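Local coordinates for flavin-nucleotide-binding protein (Mycobacterium smegmatis, PDB 4YBN) that binds flavin-adenine dinucleotide and heme together in a split beta-barrel fold and probably serves as an oxidoreductase related to pyridoxamine 5'-phosphate oxidases, at residues Gly88-Arg93 with Ser99-Ser104; Arg22-Asp27 with Leu163-Gly168; Pro170-Glu175 with Gly181-Val186. One frame throughout, in Å; residues are numbered along the deposited sequence. Where two conformers were deposited one is given.

Contact 1. Residues Gly88-Arg93 with Ser99-Ser104. With FAD (flavin-adenine dinucleotide), chain K.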
loop_
_atom_site.group_PDB
_atom_site.type_symbol
_atom_site.label_atom_id
_atom_site.label_comp_id
_atom_site.label_asym_id
_atom_site.label_seq_id
_atom_site.Cartn_x
_atom_site.Cartn_y
_atom_site.Cartn_z
ATOM N N GLY A 88 -5.870 -7.523 -7.694
ATOM C CA GLY A 88 -5.625 -8.125 -8.997
ATOM C C GLY A 88 -5.544 -7.136 -10.111
ATOM O O GLY A 88 -5.740 -5.921 -9.924
ATOM N N VAL A 89 -5.201 -7.665 -11.277
ATOM C CA VAL A 89 -5.013 -6.919 -12.493
ATOM C C VAL A 89 -6.140 -7.305 -13.456
ATOM O O VAL A 89 -6.334 -8.515 -13.770
ATOM C CB VAL A 89 -3.681 -7.187 -13.152
ATOM C CG1 VAL A 89 -3.450 -6.242 -14.341
ATOM C CG2 VAL A 89 -2.528 -7.053 -12.166
ATOM N N VAL A 90 -6.793 -6.267 -13.927
ATOM C CA VAL A 90 -7.907 -6.324 -14.898
ATOM C C VAL A 90 -7.298 -6.193 -16.279
ATOM O O VAL A 90 -6.891 -5.149 -16.673
ATOM C CB VAL A 90 -8.920 -5.232 -14.678
ATOM C CG1 VAL A 90 -10.152 -5.372 -15.591
ATOM C CG2 VAL A 90 -9.451 -5.249 -13.232
ATOM N N VAL A 91 -7.225 -7.328 -16.958
ATOM C CA VAL A 91 -6.717 -7.465 -18.314
ATOM C C VAL A 91 -7.873 -7.350 -19.309
ATOM O O VAL A 91 -8.656 -8.275 -19.513
ATOM C CB VAL A 91 -5.951 -8.781 -18.467
ATOM C CG1 VAL A 91 -5.282 -8.858 -19.830
ATOM C CG2 VAL A 91 -4.873 -8.887 -17.385
ATOM N N ALA A 92 -7.991 -6.182 -19.923
ATOM C CA ALA A 92 -9.026 -5.968 -20.928
ATOM C C ALA A 92 -8.450 -6.158 -22.329
ATOM O O ALA A 92 -7.241 -6.360 -22.526
ATOM C CB ALA A 92 -9.658 -4.594 -20.756
ATOM N N ARG A 93 -9.355 -6.212 -23.302
ATOM C CA ARG A 93 -8.990 -6.324 -24.723
ATOM C C ARG A 93 -8.420 -5.036 -25.305
ATOM O O ARG A 93 -7.893 -5.053 -26.407
ATOM C CB ARG A 93 -10.204 -6.714 -25.540
ATOM C CG ARG A 93 -10.636 -8.136 -25.325
ATOM C CD ARG A 93 -11.975 -8.298 -26.011
ATOM N NE ARG A 93 -12.518 -9.620 -25.814
ATOM C CZ ARG A 93 -13.402 -9.932 -24.883
ATOM N NH1 ARG A 93 -13.850 -9.013 -24.005
ATOM N NH2 ARG A 93 -13.822 -11.190 -24.822
ATOM N N SER A 99 -7.230 -2.335 -15.921
ATOM C CA SER A 99 -7.433 -1.736 -14.600
ATOM C C SER A 99 -6.752 -2.548 -13.518
ATOM O O SER A 99 -5.871 -3.345 -13.831
ATOM C CB SER A 99 -8.919 -1.600 -14.306
ATOM O OG SER A 99 -9.137 -0.579 -13.360
ATOM N N PHE A 100 -7.159 -2.305 -12.268
ATOM C CA PHE A 100 -6.800 -3.110 -11.128
ATOM C C PHE A 100 -8.025 -3.390 -10.330
ATOM O O PHE A 100 -8.905 -2.549 -10.261
ATOM C CB PHE A 100 -5.842 -2.399 -10.236
ATOM C CG PHE A 100 -4.468 -2.188 -10.825
ATOM C CD1 PHE A 100 -3.637 -3.194 -10.995
ATOM C CD2 PHE A 100 -4.027 -0.945 -11.143
ATOM C CE1 PHE A 100 -2.387 -3.007 -11.488
ATOM C CE2 PHE A 100 -2.791 -0.742 -11.660
ATOM C CZ PHE A 100 -1.967 -1.772 -11.831
ATOM N N ARG A 101 -8.080 -4.566 -9.702
ATOM C CA ARG A 101 -9.024 -4.807 -8.681
ATOM C C ARG A 101 -8.344 -4.312 -7.393
ATOM O O ARG A 101 -7.174 -4.543 -7.138
ATOM C CB ARG A 101 -9.377 -6.273 -8.591
ATOM C CG ARG A 101 -10.435 -6.700 -9.553
ATOM C CD ARG A 101 -10.780 -8.149 -9.286
ATOM N NE ARG A 101 -11.865 -8.635 -10.159
ATOM C CZ ARG A 101 -12.277 -9.898 -10.232
ATOM N NH1 ARG A 101 -11.683 -10.843 -9.492
ATOM N NH2 ARG A 101 -13.279 -10.249 -11.075
ATOM N N TYR A 102 -9.117 -3.653 -6.565
ATOM C CA TYR A 102 -8.604 -3.145 -5.275
ATOM C C TYR A 102 -9.711 -2.752 -4.332
ATOM O O TYR A 102 -10.877 -2.667 -4.739
ATOM C CB TYR A 102 -7.776 -1.935 -5.551
ATOM C CG TYR A 102 -8.603 -0.787 -6.117
ATOM C CD1 TYR A 102 -9.415 -0.003 -5.281
ATOM C CD2 TYR A 102 -8.576 -0.479 -7.492
ATOM C CE1 TYR A 102 -10.150 1.064 -5.781
ATOM C CE2 TYR A 102 -9.300 0.603 -7.993
ATOM C CZ TYR A 102 -10.089 1.363 -7.135
ATOM O OH TYR A 102 -10.815 2.425 -7.613
ATOM N N ARG A 103 -9.335 -2.492 -3.069
ATOM C CA ARG A 103 -10.232 -1.924 -2.057
ATOM C C ARG A 103 -9.395 -0.842 -1.383
ATOM O O ARG A 103 -8.225 -1.086 -1.087
ATOM C CB ARG A 103 -10.577 -2.970 -1.021
ATOM C CG ARG A 103 -11.450 -4.140 -1.414
ATOM C CD ARG A 103 -11.384 -5.192 -0.334
ATOM N NE ARG A 103 -10.200 -6.008 -0.566
ATOM C CZ ARG A 103 -9.654 -6.858 0.282
ATOM N NH1 ARG A 103 -10.189 -7.039 1.497
ATOM N NH2 ARG A 103 -8.537 -7.523 -0.101
ATOM N N SER A 104 -9.915 0.353 -1.190
ATOM C CA SER A 104 -9.128 1.396 -0.630
ATOM C C SER A 104 -9.990 2.237 0.327
ATOM O O SER A 104 -11.157 2.489 0.019
ATOM C CB SER A 104 -8.587 2.347 -1.742
ATOM O OG SER A 104 -7.671 3.249 -1.066
HETATM P PA FAD K . -11.557 13.242 -5.991
HETATM O O1A FAD K . -12.889 13.739 -6.476
HETATM O O2A FAD K . -10.353 14.056 -6.360
HETATM O O5B FAD K . -11.685 12.948 -4.370
HETATM C C5B FAD K . -12.904 13.183 -3.632
HETATM C C4B FAD K . -13.049 12.203 -2.459
HETATM O O4B FAD K . -13.279 10.874 -2.964
HETATM C C3B FAD K . -11.796 11.971 -1.604
HETATM O O3B FAD K . -11.460 13.023 -0.681
HETATM C C2B FAD K . -12.036 10.580 -0.992
HETATM O O2B FAD K . -12.758 10.651 0.231
HETATM C C1B FAD K . -12.898 9.857 -2.036
HETATM N N9A FAD K . -12.085 8.832 -2.699
HETATM C C8A FAD K . -11.605 9.004 -3.955
HETATM N N7A FAD K . -10.838 7.931 -4.310
HETATM C C5A FAD K . -10.824 7.070 -3.274
HETATM C C6A FAD K . -10.170 5.756 -3.046
HETATM N N6A FAD K . -9.438 5.250 -4.064
HETATM N N1A FAD K . -10.384 5.132 -1.849
HETATM C C2A FAD K . -11.130 5.710 -0.858
HETATM N N3A FAD K . -11.740 6.903 -1.034
HETATM C C4A FAD K . -11.644 7.640 -2.201
HETATM N N1 FAD K . -7.212 6.081 -10.411
HETATM C C2 FAD K . -6.726 6.508 -11.613
HETATM O O2 FAD K . -7.265 7.566 -12.014
HETATM N N3 FAD K . -5.744 5.839 -12.287
HETATM C C4 FAD K . -5.125 4.720 -11.758
HETATM O O4 FAD K . -4.175 4.046 -12.250
HETATM C C4X FAD K . -5.630 4.187 -10.473
HETATM N N5 FAD K . -5.081 3.093 -9.890
HETATM C C5X FAD K . -5.541 2.683 -8.678
HETATM C C6 FAD K . -5.011 1.577 -8.100
HETATM C C7 FAD K . -5.513 1.139 -6.887
HETATM C C7M FAD K . -4.926 -0.063 -6.225
HETATM C C8 FAD K . -6.592 1.855 -6.173
HETATM C C8M FAD K . -7.081 1.397 -4.823
HETATM C C9 FAD K . -7.132 2.960 -6.762
HETATM C C9A FAD K . -6.639 3.394 -7.984
HETATM N N10 FAD K . -7.170 4.548 -8.564
HETATM C C10 FAD K . -6.713 4.959 -9.815
HETATM C "C1'" FAD K . -8.295 5.272 -7.919
HETATM C "C2'" FAD K . -7.942 6.611 -7.329
HETATM O "O2'" FAD K . -7.646 6.419 -5.947
HETATM C "C3'" FAD K . -9.193 7.487 -7.437
HETATM O "O3'" FAD K . -10.358 6.737 -6.956
HETATM C "C4'" FAD K . -9.356 8.000 -8.894
HETATM O "O4'" FAD K . -8.182 8.747 -9.322
HETATM C "C5'" FAD K . -10.589 8.878 -9.005
HETATM O "O5'" FAD K . -10.548 9.820 -7.944
HETATM P P FAD K . -11.593 11.039 -7.866
HETATM O O1P FAD K . -12.936 10.356 -7.886
HETATM O O2P FAD K . -11.245 12.055 -8.891
HETATM O O3P FAD K . -11.331 11.683 -6.433
#
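Val-90 and Ser-99 form a hydrogen-bonded antiparallel pair closed by two backbone bonds, Ser-99 N to Val-90 O at 2.9 Å and Val-90 N to Ser-99 O at 3.1 Å. Gly-88 and Arg-101 form the next such pair, unevenly: Arg-101 N to Gly-88 O is short at 2.7 Å, whereas the return bond from Gly-88 N to Arg-101 O is weak. Gly-88 adopts backbone angles (phi 161°, psi 174°) at which a CB would press on the preceding carbonyl oxygen.

Apolar packing follows the two faces of this ladder. Val-89 and Phe-100, the non-hydrogen-bonded pair between them, lie side by side and point the same way; Val-89 CG2 rests at the ring edge, 4.1 Å from Phe-100 CE1, and Gly-88 O sits in the ring plane at that edge. On the other face Val-90 CB meets Ser-99 CB at 3.7 Å, and Val-90 CG2 lies beside the Arg-101 CG methylene. The two strands are the arms of a beta hairpin in the split beta-barrel, and the arm 99-104 lines the cofactor site. Phe-100 also meets Phe-130 of the second subunit edge-to-face.

The strand 99-104 meets both cofactors along its length: Ser-99 and Phe-100 belong to the heme pocket, and Tyr-102 and Ser-104 touch FAD. With chi1 at 65°, Tyr-102 CG lies between its backbone N and carbonyl carbon, and the ring spreads under the dimethylbenzene end of the flavin, FAD C8 lying 3.2 Å above the ring centre. Its OH hydrogen-bonds a heme carboxylate, joining both cofactors through one side chain. Ser-104 CB approaches the adenine at FAD N1A, 3.3 Å away, while Ser-104 OG bonds to Thr-84. Arg-101 sends its extended chain away from the hairpin, where NE bonds to Gly-168 O and the side chain makes a cation-pi contact with Trp-169.

Contact 2. Residues Arg22-Asp27 with Leu163-Gly168. With FAD (flavin-adenine dinucleotide), chain K.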
loop_
_atom_site.group_PDB
_atom_site.type_symbol
_atom_site.label_atom_id
_atom_site.label_comp_id
_atom_site.label_asym_id
_atom_site.label_seq_id
_atom_site.Cartn_x
_atom_site.Cartn_y
_atom_site.Cartn_z
ATOM N N ARG A 22 -19.878 0.448 6.645
ATOM C CA ARG A 22 -18.904 0.433 7.716
ATOM C C ARG A 22 -18.369 -0.964 7.927
ATOM O O ARG A 22 -17.211 -1.177 8.335
ATOM C CB ARG A 22 -19.570 0.961 9.003
ATOM C CG ARG A 22 -18.697 0.888 10.231
ATOM C CD ARG A 22 -17.429 1.730 10.122
ATOM N NE ARG A 22 -16.462 1.233 11.105
ATOM C CZ ARG A 22 -16.362 1.683 12.371
ATOM N NH1 ARG A 22 -15.496 1.090 13.198
ATOM N NH2 ARG A 22 -17.092 2.742 12.789
ATOM N N GLU A 23 -19.216 -1.951 7.704
ATOM C CA GLU A 23 -18.763 -3.302 7.842
ATOM C C GLU A 23 -17.681 -3.655 6.826
ATOM O O GLU A 23 -16.727 -4.364 7.140
ATOM C CB GLU A 23 -19.948 -4.240 7.773
ATOM C CG GLU A 23 -19.654 -5.687 8.037
ATOM C CD GLU A 23 -20.864 -6.560 7.687
ATOM O OE1 GLU A 23 -21.974 -5.989 7.588
ATOM O OE2 GLU A 23 -20.719 -7.791 7.456
ATOM N N ARG A 24 -17.829 -3.175 5.615
ATOM C CA ARG A 24 -16.793 -3.386 4.578
ATOM C C ARG A 24 -15.535 -2.626 4.906
ATOM O O ARG A 24 -14.445 -3.100 4.658
ATOM C CB ARG A 24 -17.301 -2.939 3.204
ATOM C CG ARG A 24 -18.468 -3.807 2.690
ATOM C CD ARG A 24 -18.674 -3.646 1.173
ATOM N NE ARG A 24 -19.713 -4.545 0.671
ATOM C CZ ARG A 24 -19.513 -5.750 0.118
ATOM N NH1 ARG A 24 -18.282 -6.231 -0.051
ATOM N NH2 ARG A 24 -20.565 -6.479 -0.287
ATOM N N LEU A 25 -15.704 -1.430 5.443
ATOM C CA LEU A 25 -14.575 -0.698 5.967
ATOM C C LEU A 25 -13.768 -1.438 7.011
ATOM O O LEU A 25 -12.544 -1.565 6.878
ATOM C CB LEU A 25 -14.984 0.659 6.459
ATOM C CG LEU A 25 -13.826 1.431 7.093
ATOM C CD1 LEU A 25 -12.874 1.952 6.030
ATOM C CD2 LEU A 25 -14.344 2.537 7.968
ATOM N N ASP A 26 -14.431 -1.986 8.018
ATOM C CA ASP A 26 -13.747 -2.760 9.023
ATOM C C ASP A 26 -13.056 -3.972 8.473
ATOM O O ASP A 26 -11.953 -4.338 8.912
ATOM C CB ASP A 26 -14.746 -3.193 10.159
ATOM C CG ASP A 26 -15.208 -2.025 10.976
ATOM O OD1 ASP A 26 -14.617 -0.958 10.838
ATOM O OD2 ASP A 26 -16.168 -2.159 11.780
ATOM N N ASP A 27 -13.684 -4.634 7.536
ATOM C CA ASP A 27 -13.083 -5.767 6.917
ATOM C C ASP A 27 -11.753 -5.396 6.223
ATOM O O ASP A 27 -10.736 -6.060 6.408
ATOM C CB ASP A 27 -14.041 -6.395 5.894
ATOM C CG ASP A 27 -13.483 -7.680 5.334
ATOM O OD1 ASP A 27 -13.369 -8.651 6.114
ATOM O OD2 ASP A 27 -13.123 -7.722 4.124
ATOM N N LEU A 163 -14.771 4.813 1.250
ATOM C CA LEU A 163 -14.355 3.478 0.825
ATOM C C LEU A 163 -14.640 3.292 -0.665
ATOM O O LEU A 163 -15.788 3.513 -1.190
ATOM C CB LEU A 163 -15.051 2.410 1.680
ATOM C CG LEU A 163 -14.689 0.954 1.380
ATOM C CD1 LEU A 163 -13.283 0.547 1.722
ATOM C CD2 LEU A 163 -15.674 0.068 2.093
ATOM N N LYS A 164 -13.629 2.874 -1.389
ATOM C CA LYS A 164 -13.806 2.559 -2.838
ATOM C C LYS A 164 -13.411 1.132 -3.169
ATOM O O LYS A 164 -12.350 0.637 -2.750
ATOM C CB LYS A 164 -13.017 3.535 -3.633
ATOM C CG LYS A 164 -13.262 3.401 -5.147
ATOM C CD LYS A 164 -12.846 4.638 -5.943
ATOM C CE LYS A 164 -13.319 4.549 -7.411
ATOM N NZ LYS A 164 -12.633 5.634 -8.180
ATOM N N LEU A 165 -14.313 0.437 -3.848
ATOM C CA LEU A 165 -14.188 -0.999 -4.105
ATOM C C LEU A 165 -14.246 -1.254 -5.619
ATOM O O LEU A 165 -15.233 -0.895 -6.254
ATOM C CB LEU A 165 -15.331 -1.794 -3.432
ATOM C CG LEU A 165 -15.711 -1.469 -1.966
ATOM C CD1 LEU A 165 -16.973 -2.220 -1.515
ATOM C CD2 LEU A 165 -14.549 -1.847 -1.044
ATOM N N SER A 166 -13.234 -1.913 -6.177
ATOM C CA SER A 166 -13.243 -2.375 -7.574
ATOM C C SER A 166 -12.953 -3.843 -7.632
ATOM O O SER A 166 -11.838 -4.244 -7.381
ATOM C CB SER A 166 -12.193 -1.656 -8.373
ATOM O OG SER A 166 -12.525 -1.721 -9.747
ATOM N N GLU A 167 -13.961 -4.673 -7.867
ATOM C CA GLU A 167 -13.740 -6.109 -7.945
ATOM C C GLU A 167 -14.444 -6.698 -9.151
ATOM O O GLU A 167 -14.841 -7.871 -9.118
ATOM C CB GLU A 167 -14.238 -6.823 -6.667
ATOM C CG GLU A 167 -13.617 -6.341 -5.350
ATOM C CD GLU A 167 -12.128 -6.624 -5.237
ATOM O OE1 GLU A 167 -11.602 -7.485 -5.971
ATOM O OE2 GLU A 167 -11.466 -5.981 -4.419
ATOM N N GLY A 168 -14.560 -5.917 -10.215
ATOM C CA GLY A 168 -15.354 -6.307 -11.388
ATOM C C GLY A 168 -14.522 -6.972 -12.440
ATOM O O GLY A 168 -13.394 -7.477 -12.144
HETATM P PA FAD K . -11.557 13.242 -5.991
HETATM O O1A FAD K . -12.889 13.739 -6.476
HETATM O O2A FAD K . -10.353 14.056 -6.360
HETATM O O5B FAD K . -11.685 12.948 -4.370
HETATM C C5B FAD K . -12.904 13.183 -3.632
HETATM C C4B FAD K . -13.049 12.203 -2.459
HETATM O O4B FAD K . -13.279 10.874 -2.964
HETATM C C3B FAD K . -11.796 11.971 -1.604
HETATM O O3B FAD K . -11.460 13.023 -0.681
HETATM C C2B FAD K . -12.036 10.580 -0.992
HETATM O O2B FAD K . -12.758 10.651 0.231
HETATM C C1B FAD K . -12.898 9.857 -2.036
HETATM N N9A FAD K . -12.085 8.832 -2.699
HETATM C C8A FAD K . -11.605 9.004 -3.955
HETATM N N7A FAD K . -10.838 7.931 -4.310
HETATM C C5A FAD K . -10.824 7.070 -3.274
HETATM C C6A FAD K . -10.170 5.756 -3.046
HETATM N N6A FAD K . -9.438 5.250 -4.064
HETATM N N1A FAD K . -10.384 5.132 -1.849
HETATM C C2A FAD K . -11.130 5.710 -0.858
HETATM N N3A FAD K . -11.740 6.903 -1.034
HETATM C C4A FAD K . -11.644 7.640 -2.201
HETATM N N1 FAD K . -7.212 6.081 -10.411
HETATM C C2 FAD K . -6.726 6.508 -11.613
HETATM O O2 FAD K . -7.265 7.566 -12.014
HETATM N N3 FAD K . -5.744 5.839 -12.287
HETATM C C4 FAD K . -5.125 4.720 -11.758
HETATM O O4 FAD K . -4.175 4.046 -12.250
HETATM C C4X FAD K . -5.630 4.187 -10.473
HETATM N N5 FAD K . -5.081 3.093 -9.890
HETATM C C5X FAD K . -5.541 2.683 -8.678
HETATM C C6 FAD K . -5.011 1.577 -8.100
HETATM C C7 FAD K . -5.513 1.139 -6.887
HETATM C C7M FAD K . -4.926 -0.063 -6.225
HETATM C C8 FAD K . -6.592 1.855 -6.173
HETATM C C8M FAD K . -7.081 1.397 -4.823
HETATM C C9 FAD K . -7.132 2.960 -6.762
HETATM C C9A FAD K . -6.639 3.394 -7.984
HETATM N N10 FAD K . -7.170 4.548 -8.564
HETATM C C10 FAD K . -6.713 4.959 -9.815
HETATM C "C1'" FAD K . -8.295 5.272 -7.919
HETATM C "C2'" FAD K . -7.942 6.611 -7.329
HETATM O "O2'" FAD K . -7.646 6.419 -5.947
HETATM C "C3'" FAD K . -9.193 7.487 -7.437
HETATM O "O3'" FAD K . -10.358 6.737 -6.956
HETATM C "C4'" FAD K . -9.356 8.000 -8.894
HETATM O "O4'" FAD K . -8.182 8.747 -9.322
HETATM C "C5'" FAD K . -10.589 8.878 -9.005
HETATM O "O5'" FAD K . -10.548 9.820 -7.944
HETATM P P FAD K . -11.593 11.039 -7.866
HETATM O O1P FAD K . -12.936 10.356 -7.886
HETATM O O2P FAD K . -11.245 12.055 -8.891
HETATM O O3P FAD K . -11.331 11.683 -6.433
#
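Leu-25 and Leu-163 are the pair whose CA atoms come nearest between the helix 22-27 and the strand 163-166, 6.6 Å apart. The segment axes run at 78° to each other, nearly perpendicular, and stay 9.5 Å apart at closest, so the meeting is left to side chains. Along the strand, Leu-163 and Leu-165 direct their CB atoms toward the helix, while Lys-164 between them serves the opposite face.

Leu-163 meets two residues of the helix: its CD2 methyl touches Arg-24 CB at 3.6 Å and comes 3.7 Å from Leu-25 N, lodging against the backbone of the helix as well as its side chains. The CG of Leu-163 stands opposite its backbone N (chi1 -178°), which places CD2 against the helix. Further along, Leu-165 CD1 meets Arg-24 CD at 3.5 Å, the two side chains crossing at about a right angle. Arg-24 is thus used through two methylenes, CB against Leu-163 and CD against Leu-165.

In the split beta-barrel this places the first helix, 22-29, against one side of a strand whose other side lines the cofactor site. There the extended Lys-164 chain passes the adenine, its CB 3.6 Å from FAD N1A, and its ammonium hydrogen-bonds the ribityl hydroxyl, NZ to FAD O3' at 2.8 Å. Lys-164 NZ also bonds to a heme carboxylate and to Arg-13 O, so three acceptors surround the buried ammonium.

Within the helix, Arg-22 holds Asp-26 side-on one turn later. NE and NH1 both address Asp-26 OD1, the NE bond being 2.9 Å long with an N-H...O angle of 162°, and that oxygen lies in the guanidinium plane. NH1 of Arg-22 has a second salt-bridge partner in Asp-57.

Contact 3. Residues Pro170-Glu175 with Gly181-Val186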
loop_
_atom_site.group_PDB
_atom_site.type_symbol
_atom_site.label_atom_id
_atom_site.label_comp_id
_atom_site.label_asym_id
_atom_site.label_seq_id
_atom_site.Cartn_x
_atom_site.Cartn_y
_atom_site.Cartn_z
ATOM N N PRO A 170 -13.300 -6.810 -16.928
ATOM C CA PRO A 170 -13.073 -5.813 -17.952
ATOM C C PRO A 170 -14.415 -5.333 -18.608
ATOM O O PRO A 170 -15.356 -6.139 -18.793
ATOM C CB PRO A 170 -12.251 -6.569 -18.992
ATOM C CG PRO A 170 -11.650 -7.707 -18.297
ATOM C CD PRO A 170 -12.581 -8.065 -17.196
ATOM N N ASP A 171 -14.504 -4.041 -18.906
ATOM C CA ASP A 171 -15.669 -3.455 -19.564
ATOM C C ASP A 171 -15.392 -3.049 -21.038
ATOM O O ASP A 171 -15.334 -1.859 -21.411
ATOM C CB ASP A 171 -16.122 -2.278 -18.739
ATOM C CG ASP A 171 -17.371 -1.666 -19.265
ATOM O OD1 ASP A 171 -18.145 -2.354 -19.981
ATOM O OD2 ASP A 171 -17.578 -0.483 -18.957
ATOM N N ASP A 172 -15.220 -4.048 -21.881
ATOM C CA ASP A 172 -14.694 -3.814 -23.216
ATOM C C ASP A 172 -15.649 -3.168 -24.234
ATOM O O ASP A 172 -16.812 -3.522 -24.314
ATOM C CB ASP A 172 -14.145 -5.127 -23.806
ATOM C CG ASP A 172 -12.781 -5.485 -23.236
ATOM O OD1 ASP A 172 -11.910 -4.603 -23.246
ATOM O OD2 ASP A 172 -12.590 -6.626 -22.782
ATOM N N ALA A 173 -15.116 -2.275 -25.069
ATOM C CA ALA A 173 -15.877 -1.755 -26.228
ATOM C C ALA A 173 -16.330 -2.907 -27.127
ATOM O O ALA A 173 -15.597 -3.895 -27.347
ATOM C CB ALA A 173 -15.037 -0.757 -27.022
ATOM N N ASP A 174 -17.555 -2.818 -27.624
ATOM C CA ASP A 174 -18.124 -3.915 -28.450
ATOM C C ASP A 174 -17.213 -4.300 -29.656
ATOM O O ASP A 174 -17.012 -5.491 -29.956
ATOM C CB ASP A 174 -19.513 -3.510 -28.915
ATOM C CG ASP A 174 -19.636 -2.010 -29.088
ATOM O OD1 ASP A 174 -20.496 -1.415 -28.402
ATOM O OD2 ASP A 174 -18.834 -1.428 -29.866
ATOM N N GLU A 175 -16.628 -3.291 -30.298
ATOM C CA GLU A 175 -15.576 -3.503 -31.348
ATOM C C GLU A 175 -14.457 -4.531 -30.976
ATOM O O GLU A 175 -14.040 -5.361 -31.781
ATOM C CB GLU A 175 -14.921 -2.153 -31.707
ATOM C CG GLU A 175 -15.833 -1.158 -32.449
ATOM C CD GLU A 175 -16.377 0.016 -31.606
ATOM O OE1 GLU A 175 -16.389 -0.075 -30.324
ATOM O OE2 GLU A 175 -16.805 1.026 -32.264
ATOM N N GLY A 181 -10.101 -12.326 -28.848
ATOM C CA GLY A 181 -9.041 -12.078 -27.851
ATOM C C GLY A 181 -9.417 -12.392 -26.397
ATOM O O GLY A 181 -10.590 -12.260 -25.988
ATOM N N TRP A 182 -8.408 -12.755 -25.597
ATOM C CA TRP A 182 -8.647 -13.123 -24.195
ATOM C C TRP A 182 -8.868 -11.851 -23.345
ATOM O O TRP A 182 -8.314 -10.791 -23.648
ATOM C CB TRP A 182 -7.442 -13.899 -23.643
ATOM C CG TRP A 182 -7.735 -14.545 -22.282
ATOM C CD1 TRP A 182 -8.338 -15.755 -22.042
ATOM C CD2 TRP A 182 -7.490 -13.959 -20.997
ATOM N NE1 TRP A 182 -8.463 -15.969 -20.675
ATOM C CE2 TRP A 182 -7.927 -14.893 -20.013
ATOM C CE3 TRP A 182 -6.909 -12.759 -20.580
ATOM C CZ2 TRP A 182 -7.823 -14.639 -18.626
ATOM C CZ3 TRP A 182 -6.806 -12.504 -19.181
ATOM C CH2 TRP A 182 -7.253 -13.443 -18.240
ATOM N N ALA A 183 -9.696 -11.960 -22.321
ATOM C CA ALA A 183 -9.821 -10.918 -21.308
ATOM C C ALA A 183 -10.060 -11.611 -19.956
ATOM O O ALA A 183 -10.473 -12.783 -19.914
ATOM C CB ALA A 183 -10.970 -9.997 -21.622
ATOM N N GLY A 184 -9.803 -10.907 -18.842
ATOM C CA GLY A 184 -9.892 -11.550 -17.563
ATOM C C GLY A 184 -9.180 -10.808 -16.448
ATOM O O GLY A 184 -8.912 -9.591 -16.561
ATOM N N VAL A 185 -8.934 -11.535 -15.365
ATOM C CA VAL A 185 -8.273 -10.971 -14.143
ATOM C C VAL A 185 -7.187 -11.893 -13.711
ATOM O O VAL A 185 -7.387 -13.104 -13.634
ATOM C CB VAL A 185 -9.304 -10.778 -13.030
ATOM C CG1 VAL A 185 -8.698 -10.379 -11.653
ATOM C CG2 VAL A 185 -10.289 -9.733 -13.469
ATOM N N VAL A 186 -5.993 -11.354 -13.498
ATOM C CA VAL A 186 -4.959 -12.075 -12.793
ATOM C C VAL A 186 -5.009 -11.615 -11.332
ATOM O O VAL A 186 -4.670 -10.452 -11.050
ATOM C CB VAL A 186 -3.604 -11.783 -13.342
ATOM C CG1 VAL A 186 -2.595 -12.742 -12.729
ATOM C CG2 VAL A 186 -3.629 -11.926 -14.864
#
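A small, chiefly apolar contact joins the loop segment 170-173, which leads into helix 174-178, to the residues that enter strand 184-192, far from the centre of the chain. Pro-170 turns its ring toward the incoming chain, and CG, the exo-puckered corner, rests 3.7 Å from both Gly-184 N and Gly-184 O. The same CG lies 4.1 Å from Ala-183 CB, which also takes Asp-172 OD2 against it at 3.9 Å. The aspartate touches the methyl in passing, since its carboxylate forms a salt bridge with Arg-93.

Gly-184 is packed from another direction by Trp-182, with the glycine N 3.4 Å above the indole plane and displaced toward its rim. A side chain would have no place here: a CB would clash with the indole, and phi 162° with psi -163° would bring it too close to the carbonyl oxygen of Ala-183.

Pro-170 and Asp-172 also pack on Ala-92 beyond strand 78-91, which pairs with strand 184-192 through Val-91 and Gly-184. Gly-184 and Val-185 add an antiparallel ladder with a strand of the second subunit, carrying the sheet across the dimer interface.

How the contacts relate
All three contacts reach one antiparallel sheet, but at different depths. Contact 1 is the buried one, held by a backbone ladder, whereas contacts 2 and 3 are partly buried and rely on side chains packing on side chains and backbone, with no bond between their segments. Contacts 1 and 2 share the cofactor site through neighbouring strands: Tyr-102 O receives Ser-166 N at 2.9 Å, and both touch FAD and heme. Contact 3 lies on the other side of strand 78-91, where Val-89 N bonds to Val-186 O at 2.8 Å. Contacts 1 and 3 both meet the second subunit, whereas no other protein chain touches the segments of contact 2, which encloses contact 1 in sequence.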